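Local coordinates for protein citrate synthase (Metallosphaera sedula, PDB 6ABX) that probably catalyses the condensation of oxaloacetate with acetyl-CoA and water to give citrate and CoA, a step of the tricarboxylic acid cycle, at residues E44-Y48 / E60-K65; V99-G103 / Y199-V203; V168-L173 / V313-M317. All blocks are in the same frame, centred on the assembly; numbering follows the deposited sequence.

Contact 1 of 3, residues E44-Y48 / E60-K65; sequences EEVAY and ELDDFK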
loop_
_atom_site.group_PDB
_atom_site.type_symbol
_atom_site.label_atom_id
_atom_site.label_comp_id
_atom_site.label_asym_id
_atom_site.label_seq_id
_atom_site.Cartn_x
_atom_site.Cartn_y
_atom_site.Cartn_z
ATOM N N GLU A 44 -12.410 -20.486 10.899
ATOM C CA GLU A 44 -11.380 -21.299 10.246
ATOM C C GLU A 44 -11.913 -22.010 8.988
ATOM O O GLU A 44 -11.229 -22.106 7.951
ATOM C CB GLU A 44 -10.764 -22.298 11.223
ATOM C CG GLU A 44 -9.955 -21.651 12.314
ATOM C CD GLU A 44 -10.670 -21.300 13.605
ATOM O OE1 GLU A 44 -11.894 -21.140 13.603
ATOM O OE2 GLU A 44 -9.955 -21.297 14.651
ATOM N N GLU A 45 -13.158 -22.492 9.036
ATOM C CA GLU A 45 -13.670 -23.200 7.877
ATOM C C GLU A 45 -13.808 -22.234 6.682
ATOM O O GLU A 45 -13.536 -22.589 5.524
ATOM C CB GLU A 45 -15.025 -23.825 8.196
ATOM C CG GLU A 45 -15.583 -24.595 7.068
ATOM C CD GLU A 45 -16.878 -25.325 7.379
ATOM O OE1 GLU A 45 -17.964 -24.688 7.262
ATOM O OE2 GLU A 45 -16.784 -26.502 7.771
ATOM N N VAL A 46 -14.301 -21.009 6.933
ATOM C CA VAL A 46 -14.420 -20.048 5.816
ATOM C C VAL A 46 -13.052 -19.568 5.326
ATOM O O VAL A 46 -12.929 -19.339 4.106
ATOM C CB VAL A 46 -15.370 -18.874 6.161
ATOM C CG1 VAL A 46 -15.497 -17.928 4.982
ATOM C CG2 VAL A 46 -16.743 -19.372 6.551
ATOM N N ALA A 47 -12.064 -19.374 6.206
ATOM C CA ALA A 47 -10.700 -19.016 5.775
ATOM C C ALA A 47 -10.150 -20.136 4.876
ATOM O O ALA A 47 -9.606 -19.861 3.794
ATOM C CB ALA A 47 -9.792 -18.791 6.945
ATOM N N TYR A 48 -10.408 -21.395 5.253
ATOM C CA TYR A 48 -10.004 -22.530 4.408
ATOM C C TYR A 48 -10.669 -22.409 3.040
ATOM O O TYR A 48 -10.001 -22.644 1.994
ATOM C CB TYR A 48 -10.379 -23.859 5.068
ATOM C CG TYR A 48 -9.813 -25.096 4.385
ATOM C CD1 TYR A 48 -10.346 -25.555 3.193
ATOM C CD2 TYR A 48 -8.715 -25.737 4.909
ATOM C CE1 TYR A 48 -9.812 -26.649 2.541
ATOM C CE2 TYR A 48 -8.206 -26.875 4.310
ATOM C CZ TYR A 48 -8.717 -27.285 3.085
ATOM O OH TYR A 48 -8.133 -28.364 2.468
ATOM N N GLU A 60 -8.890 -32.227 7.243
ATOM C CA GLU A 60 -8.272 -31.064 6.666
ATOM C C GLU A 60 -8.491 -29.869 7.599
ATOM O O GLU A 60 -7.534 -29.085 7.834
ATOM C CB GLU A 60 -8.820 -30.743 5.284
ATOM C CG GLU A 60 -8.372 -31.734 4.219
ATOM C CD GLU A 60 -9.098 -31.591 2.907
ATOM O OE1 GLU A 60 -10.226 -31.070 2.891
ATOM O OE2 GLU A 60 -8.511 -31.966 1.883
ATOM N N LEU A 61 -9.690 -29.777 8.176
ATOM C CA LEU A 61 -10.013 -28.598 9.014
ATOM C C LEU A 61 -9.255 -28.686 10.346
ATOM O O LEU A 61 -8.722 -27.719 10.812
ATOM C CB LEU A 61 -11.507 -28.470 9.238
ATOM C CG LEU A 61 -11.947 -27.272 10.088
ATOM C CD1 LEU A 61 -11.405 -25.952 9.553
ATOM C CD2 LEU A 61 -13.463 -27.248 10.168
ATOM N N ASP A 62 -9.165 -29.889 10.910
ATOM C CA ASP A 62 -8.407 -30.120 12.150
ATOM C C ASP A 62 -6.932 -29.717 11.980
ATOM O O ASP A 62 -6.368 -29.033 12.808
ATOM C CB ASP A 62 -8.455 -31.587 12.573
ATOM C CG ASP A 62 -7.886 -31.758 13.970
ATOM O OD1 ASP A 62 -8.435 -31.106 14.915
ATOM O OD2 ASP A 62 -6.867 -32.464 14.099
ATOM N N ASP A 63 -6.301 -30.146 10.885
ATOM C CA ASP A 63 -4.920 -29.784 10.606
ATOM C C ASP A 63 -4.772 -28.259 10.466
ATOM O O ASP A 63 -3.817 -27.680 10.914
ATOM C CB ASP A 63 -4.386 -30.464 9.337
ATOM C CG ASP A 63 -4.187 -31.954 9.534
ATOM O OD1 ASP A 63 -4.375 -32.416 10.679
ATOM O OD2 ASP A 63 -3.849 -32.619 8.543
ATOM N N PHE A 64 -5.709 -27.625 9.747
ATOM C CA PHE A 64 -5.652 -26.210 9.392
ATOM C C PHE A 64 -5.862 -25.364 10.642
ATOM O O PHE A 64 -5.129 -24.341 10.810
ATOM C CB PHE A 64 -6.732 -25.893 8.363
ATOM C CG PHE A 64 -6.803 -24.459 7.917
ATOM C CD1 PHE A 64 -5.778 -23.872 7.165
ATOM C CD2 PHE A 64 -7.893 -23.697 8.265
ATOM C CE1 PHE A 64 -5.899 -22.565 6.718
ATOM C CE2 PHE A 64 -7.991 -22.381 7.853
ATOM C CZ PHE A 64 -6.998 -21.823 7.072
ATOM N N LYS A 65 -6.808 -25.780 11.489
ATOM C CA LYS A 65 -7.069 -25.073 12.803
ATOM C C LYS A 65 -5.787 -25.077 13.641
ATOM O O LYS A 65 -5.392 -24.079 14.190
ATOM C CB LYS A 65 -8.188 -25.741 13.607
ATOM C CG LYS A 65 -9.580 -25.419 13.107
ATOM C CD LYS A 65 -10.604 -26.392 13.670
ATOM C CE LYS A 65 -10.810 -26.309 15.161
ATOM N NZ LYS A 65 -11.727 -27.391 15.590
HETATM O O HOH W 1 -7.566 -22.375 15.484
#
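With CG anti to the backbone N in both Tyr48 and Phe64 (chi1 179° in the latter), the two rings reach across from their helices into a T-shaped stack. Tyr48 gives the edge and Phe64 the face: Tyr48 CD2 stands 3.8 Å from Phe64 CG, near the rim, and the planes meet at 87°. The edge of Phe64 has its own neighbours, Ala47 CB and the carbonyl oxygen of Glu44, which lies 3.3 Å from Phe64 CE2 and also takes the helical bond from Tyr48 N. An alanine in place of Phe64 would probably open a gap beside Ala47 and leave the Tyr48 ring without the face that its edge meets. Leu61 CD1 packs on the backbone at Glu45 N, 3.9 Å away. Glu44 CB rests on Lys65 CG, while one water donates to both Glu44 OE2 and Lys65 O; Glu44 OE2 is also bonded to His148 N. The segments belong to the successive helices 43-52 and 58-69 and cross at 101° with axes 10.1 Å apart. Glu45 OE1 bonds to Ser41 OG, and the second subunit lies alongside, its Ile367 packing on Glu45 and Leu61, its Arg370 forming a salt bridge with Glu45.

Contact 2 of 3, residues V99-G103 / Y199-V203; sequences VSMMG and YSSVV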
loop_
_atom_site.group_PDB
_atom_site.type_symbol
_atom_site.label_atom_id
_atom_site.label_comp_id
_atom_site.label_asym_id
_atom_site.label_seq_id
_atom_site.Cartn_x
_atom_site.Cartn_y
_atom_site.Cartn_z
ATOM N N VAL A 99 2.700 -5.041 10.679
ATOM C CA VAL A 99 2.695 -5.930 9.544
ATOM C C VAL A 99 3.908 -5.671 8.650
ATOM O O VAL A 99 4.485 -6.615 8.105
ATOM C CB VAL A 99 1.348 -5.885 8.787
ATOM C CG1 VAL A 99 1.352 -6.766 7.533
ATOM C CG2 VAL A 99 0.197 -6.270 9.711
ATOM N N SER A 100 4.330 -4.407 8.530
ATOM C CA SER A 100 5.567 -4.074 7.812
ATOM C C SER A 100 6.770 -4.757 8.472
ATOM O O SER A 100 7.610 -5.355 7.797
ATOM C CB SER A 100 5.732 -2.584 7.698
ATOM O OG SER A 100 6.884 -2.254 6.893
ATOM N N MET A 101 6.822 -4.708 9.804
ATOM C CA MET A 101 7.890 -5.366 10.570
ATOM C C MET A 101 7.829 -6.881 10.412
ATOM O O MET A 101 8.853 -7.521 10.247
ATOM C CB MET A 101 7.844 -5.009 12.052
ATOM C CG MET A 101 8.122 -3.597 12.316
ATOM S SD MET A 101 7.721 -3.092 14.040
ATOM C CE MET A 101 8.948 -4.001 14.977
ATOM N N MET A 102 6.633 -7.452 10.425
ATOM C CA MET A 102 6.456 -8.863 10.236
ATOM C C MET A 102 7.080 -9.329 8.908
ATOM O O MET A 102 7.762 -10.375 8.849
ATOM C CB MET A 102 4.943 -9.149 10.250
ATOM C CG MET A 102 4.513 -10.357 10.932
ATOM S SD MET A 102 2.690 -10.397 10.637
ATOM C CE MET A 102 2.110 -9.459 12.039
ATOM N N GLY A 103 6.827 -8.573 7.828
ATOM C CA GLY A 103 7.341 -8.820 6.496
ATOM C C GLY A 103 8.880 -8.735 6.477
ATOM O O GLY A 103 9.546 -9.561 5.889
ATOM N N TYR A 199 3.399 -9.493 2.045
ATOM C CA TYR A 199 3.348 -8.531 3.178
ATOM C C TYR A 199 3.238 -7.098 2.678
ATOM O O TYR A 199 2.433 -6.328 3.231
ATOM C CB TYR A 199 4.525 -8.680 4.141
ATOM C CG TYR A 199 4.612 -9.966 4.921
ATOM C CD1 TYR A 199 3.938 -10.152 6.121
ATOM C CD2 TYR A 199 5.403 -11.013 4.464
ATOM C CE1 TYR A 199 4.097 -11.307 6.877
ATOM C CE2 TYR A 199 5.573 -12.167 5.206
ATOM C CZ TYR A 199 4.923 -12.323 6.418
ATOM O OH TYR A 199 5.122 -13.474 7.133
ATOM N N SER A 200 4.023 -6.724 1.651
ATOM C CA SER A 200 3.916 -5.398 1.012
ATOM C C SER A 200 2.484 -5.148 0.545
ATOM O O SER A 200 1.918 -4.067 0.776
ATOM C CB SER A 200 4.873 -5.295 -0.146
ATOM O OG SER A 200 6.217 -5.257 0.299
ATOM N N SER A 201 1.867 -6.176 -0.061
ATOM C CA SER A 201 0.431 -6.050 -0.514
ATOM C C SER A 201 -0.486 -5.699 0.655
ATOM O O SER A 201 -1.308 -4.756 0.561
ATOM C CB SER A 201 -0.087 -7.287 -1.216
ATOM O OG SER A 201 0.594 -7.426 -2.417
ATOM N N VAL A 202 -0.396 -6.498 1.720
ATOM C CA VAL A 202 -1.243 -6.339 2.861
ATOM C C VAL A 202 -0.991 -4.988 3.543
ATOM O O VAL A 202 -1.951 -4.345 3.975
ATOM C CB VAL A 202 -1.161 -7.510 3.847
ATOM C CG1 VAL A 202 -1.843 -7.229 5.205
ATOM C CG2 VAL A 202 -1.735 -8.774 3.215
ATOM N N VAL A 203 0.268 -4.552 3.653
ATOM C CA VAL A 203 0.576 -3.230 4.169
ATOM C C VAL A 203 -0.162 -2.156 3.364
ATOM O O VAL A 203 -0.758 -1.229 3.979
ATOM C CB VAL A 203 2.104 -2.977 4.236
ATOM C CG1 VAL A 203 2.428 -1.532 4.516
ATOM C CG2 VAL A 203 2.755 -3.898 5.261
#
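One face of the Tyr199 ring lies against the backbone of Gly103, whose CA sits 3.6 Å from the ring centroid and 20° off the normal, a CH-pi contact; Met102 C is over the same face, nearer the rim. At the ring's edge comes Met102 SD, 5.4 Å from the centroid of Tyr199, as a Met-aromatic contact. The close approach depends on glycine: a CB on Gly103 would clash with Tyr199 CB. Tyr199 has CG anti to its carbonyl carbon (chi1 -66°), which leans the ring over Gly103, and its hydroxyl is hydrogen-bonded to Asp106. Farther along, Val99 CG1 touches two valines of the other helix, 4.0 Å from Val202 CG1 and 3.9 Å from Val203 CG2. The latter methyl also touches the backbone at Ser100 N, 3.7 Å away. No hydrogen bond crosses between the segments, so the pairing is one of shape and apolar packing. Helices 91-105 and 198-209 run antiparallel here, at 174° with axes 9.1 Å apart, and belong to the dimer interface: Ser100 OG bonds to Thr97 and Arg96 of the second subunit, and Val203 meets its own counterpart there. Helix 112-134 lies against Tyr199 and Val202, and helix 324-343 packs on Val202.

Contact 3 of 3, residues V168-L173 / V313-M317; sequences VLDVSL and VFYAM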
loop_
_atom_site.group_PDB
_atom_site.type_symbol
_atom_site.label_atom_id
_atom_site.label_comp_id
_atom_site.label_asym_id
_atom_site.label_seq_id
_atom_site.Cartn_x
_atom_site.Cartn_y
_atom_site.Cartn_z
ATOM N N VAL A 168 -20.849 -15.049 18.265
ATOM C CA VAL A 168 -21.140 -13.711 17.700
ATOM C C VAL A 168 -19.876 -13.109 17.083
ATOM O O VAL A 168 -19.923 -12.603 15.961
ATOM C CB VAL A 168 -21.799 -12.760 18.724
ATOM C CG1 VAL A 168 -22.037 -11.416 18.070
ATOM C CG2 VAL A 168 -23.119 -13.347 19.238
ATOM N N LEU A 169 -18.742 -13.230 17.764
ATOM C CA LEU A 169 -17.480 -12.701 17.194
ATOM C C LEU A 169 -17.133 -13.466 15.909
ATOM O O LEU A 169 -16.733 -12.866 14.868
ATOM C CB LEU A 169 -16.311 -12.806 18.168
ATOM C CG LEU A 169 -14.997 -12.304 17.583
ATOM C CD1 LEU A 169 -15.098 -10.892 17.090
ATOM C CD2 LEU A 169 -13.874 -12.414 18.607
ATOM N N ASP A 170 -17.289 -14.803 15.939
ATOM C CA ASP A 170 -16.949 -15.641 14.826
ATOM C C ASP A 170 -17.755 -15.223 13.574
ATOM O O ASP A 170 -17.232 -15.031 12.486
ATOM C CB ASP A 170 -17.213 -17.087 15.216
ATOM C CG ASP A 170 -16.368 -18.031 14.420
ATOM O OD1 ASP A 170 -15.095 -17.992 14.597
ATOM O OD2 ASP A 170 -16.977 -18.716 13.620
ATOM N N VAL A 171 -19.060 -15.083 13.713
ATOM C CA VAL A 171 -19.885 -14.627 12.612
ATOM C C VAL A 171 -19.501 -13.210 12.163
ATOM O O VAL A 171 -19.336 -12.976 10.918
ATOM C CB VAL A 171 -21.373 -14.701 12.976
ATOM C CG1 VAL A 171 -22.254 -14.040 11.905
ATOM C CG2 VAL A 171 -21.807 -16.129 13.214
ATOM N N SER A 172 -19.339 -12.257 13.107
ATOM C CA SER A 172 -18.965 -10.947 12.739
ATOM C C SER A 172 -17.655 -10.886 11.934
ATOM O O SER A 172 -17.593 -10.141 10.931
ATOM C CB SER A 172 -18.896 -10.053 13.959
ATOM O OG SER A 172 -20.070 -10.203 14.711
ATOM N N LEU A 173 -16.641 -11.708 12.279
ATOM C CA LEU A 173 -15.418 -11.777 11.495
ATOM C C LEU A 173 -15.670 -12.434 10.128
ATOM O O LEU A 173 -15.202 -11.882 9.099
ATOM C CB LEU A 173 -14.340 -12.542 12.271
ATOM C CG LEU A 173 -13.859 -11.869 13.555
ATOM C CD1 LEU A 173 -12.978 -12.812 14.350
ATOM C CD2 LEU A 173 -13.141 -10.566 13.231
ATOM N N VAL A 313 -21.569 -4.144 17.753
ATOM C CA VAL A 313 -21.285 -5.562 18.091
ATOM C C VAL A 313 -19.868 -5.717 18.660
ATOM O O VAL A 313 -19.718 -6.328 19.696
ATOM C CB VAL A 313 -21.518 -6.475 16.876
ATOM C CG1 VAL A 313 -20.937 -7.866 17.071
ATOM C CG2 VAL A 313 -22.998 -6.545 16.531
ATOM N N PHE A 314 -18.870 -5.118 18.022
ATOM C CA PHE A 314 -17.479 -5.230 18.512
ATOM C C PHE A 314 -17.326 -4.505 19.856
ATOM O O PHE A 314 -16.643 -4.976 20.756
ATOM C CB PHE A 314 -16.514 -4.714 17.454
ATOM C CG PHE A 314 -16.382 -5.673 16.300
ATOM C CD1 PHE A 314 -15.991 -6.977 16.506
ATOM C CD2 PHE A 314 -16.603 -5.254 15.005
ATOM C CE1 PHE A 314 -15.876 -7.865 15.444
ATOM C CE2 PHE A 314 -16.482 -6.154 13.945
ATOM C CZ PHE A 314 -16.175 -7.464 14.180
ATOM N N TYR A 315 -18.001 -3.356 20.020
ATOM C CA TYR A 315 -18.015 -2.652 21.293
ATOM C C TYR A 315 -18.631 -3.531 22.391
ATOM O O TYR A 315 -18.109 -3.558 23.529
ATOM C CB TYR A 315 -18.744 -1.310 21.139
ATOM C CG TYR A 315 -18.871 -0.514 22.414
ATOM C CD1 TYR A 315 -17.751 0.059 22.991
ATOM C CD2 TYR A 315 -20.089 -0.285 23.015
ATOM C CE1 TYR A 315 -17.832 0.797 24.160
ATOM C CE2 TYR A 315 -20.194 0.445 24.201
ATOM C CZ TYR A 315 -19.061 0.987 24.769
ATOM O OH TYR A 315 -19.105 1.747 25.907
ATOM N N ALA A 316 -19.718 -4.223 22.073
ATOM C CA ALA A 316 -20.452 -5.082 22.994
ATOM C C ALA A 316 -19.538 -6.208 23.496
ATOM O O ALA A 316 -19.668 -6.679 24.608
ATOM C CB ALA A 316 -21.697 -5.626 22.346
ATOM N N MET A 317 -18.580 -6.611 22.676
ATOM C CA MET A 317 -17.719 -7.674 23.074
ATOM C C MET A 317 -16.445 -7.228 23.785
ATOM O O MET A 317 -15.714 -8.101 24.260
ATOM C CB MET A 317 -17.450 -8.505 21.838
ATOM C CG MET A 317 -18.718 -9.288 21.637
ATOM S SD MET A 317 -18.561 -10.548 20.459
ATOM C CE MET A 317 -17.813 -9.569 19.162
#
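Val168, whose CG1 meets Val313 CG1, has its carbonyl oxygen gripped by two donors one turn on, Ser172 N and Ser172 OG. The hydroxyl bond is short, Ser172 OG lying 2.7 Å from Val168 O, and it comes from above the carbonyl plane, 37° out of it. This intrahelical serine bond belongs to a buried contact of the mainly alpha-helical citrate synthase fold, joining helix 163-174 to helix 310-316 and Met317. Ser172 holds its OG anti to the carbonyl carbon (chi1 -49°), which turns the hydroxyl back along its own helix; its oxygen then meets only a methyl of the other segment, Val313 CG1, at 3.4 Å. The same methyl touches Val168 CG1, 3.8 Å away, and thus lies against both residues of the serine bond. On the other flank Phe314 turns its CE1-CZ rim to Leu169 and Ser172. Leu169 CD1 comes to the ring's edge in its plane, and Ser172 CB approaches Phe314 CZ at 3.8 Å. Helix 324-343 closes in from beyond, Ile327 touching both Leu173 and Phe314, while Phe152 and Leu153 of helix 148-157 pack on Leu169. Met317 completes the apolar patch. Its sulfur lies beside Leu169 N, and the bend at chi3 (-49°) lays the terminal methyl against the leucine, with Met317 CE 3.7 Å from Leu169 CD1.

Contacts 1 and 3 are close neighbours, their centres 20 Å apart and nearest atoms about 5 Å; Asp170, on helix 163-174, bonds to Phe43 N at the start of helix 43-52, and His148 serves Glu44 of contact 1 while touching Leu173 of contact 3. Contact 2 lies on the opposite side of the chain's centre from contact 3, about 25 Å between centres. Contacts 1 and 2 both touch the second subunit; contact 3 does not. Arg332, an oxaloacetate-binding residue, lies at a moderate distance from all three: its side chain is about 9 Å from those of Val202 and Leu173 and about 12 Å from that of Ala47. The side chain of Phe314 lies about 11 Å from a bound citrate.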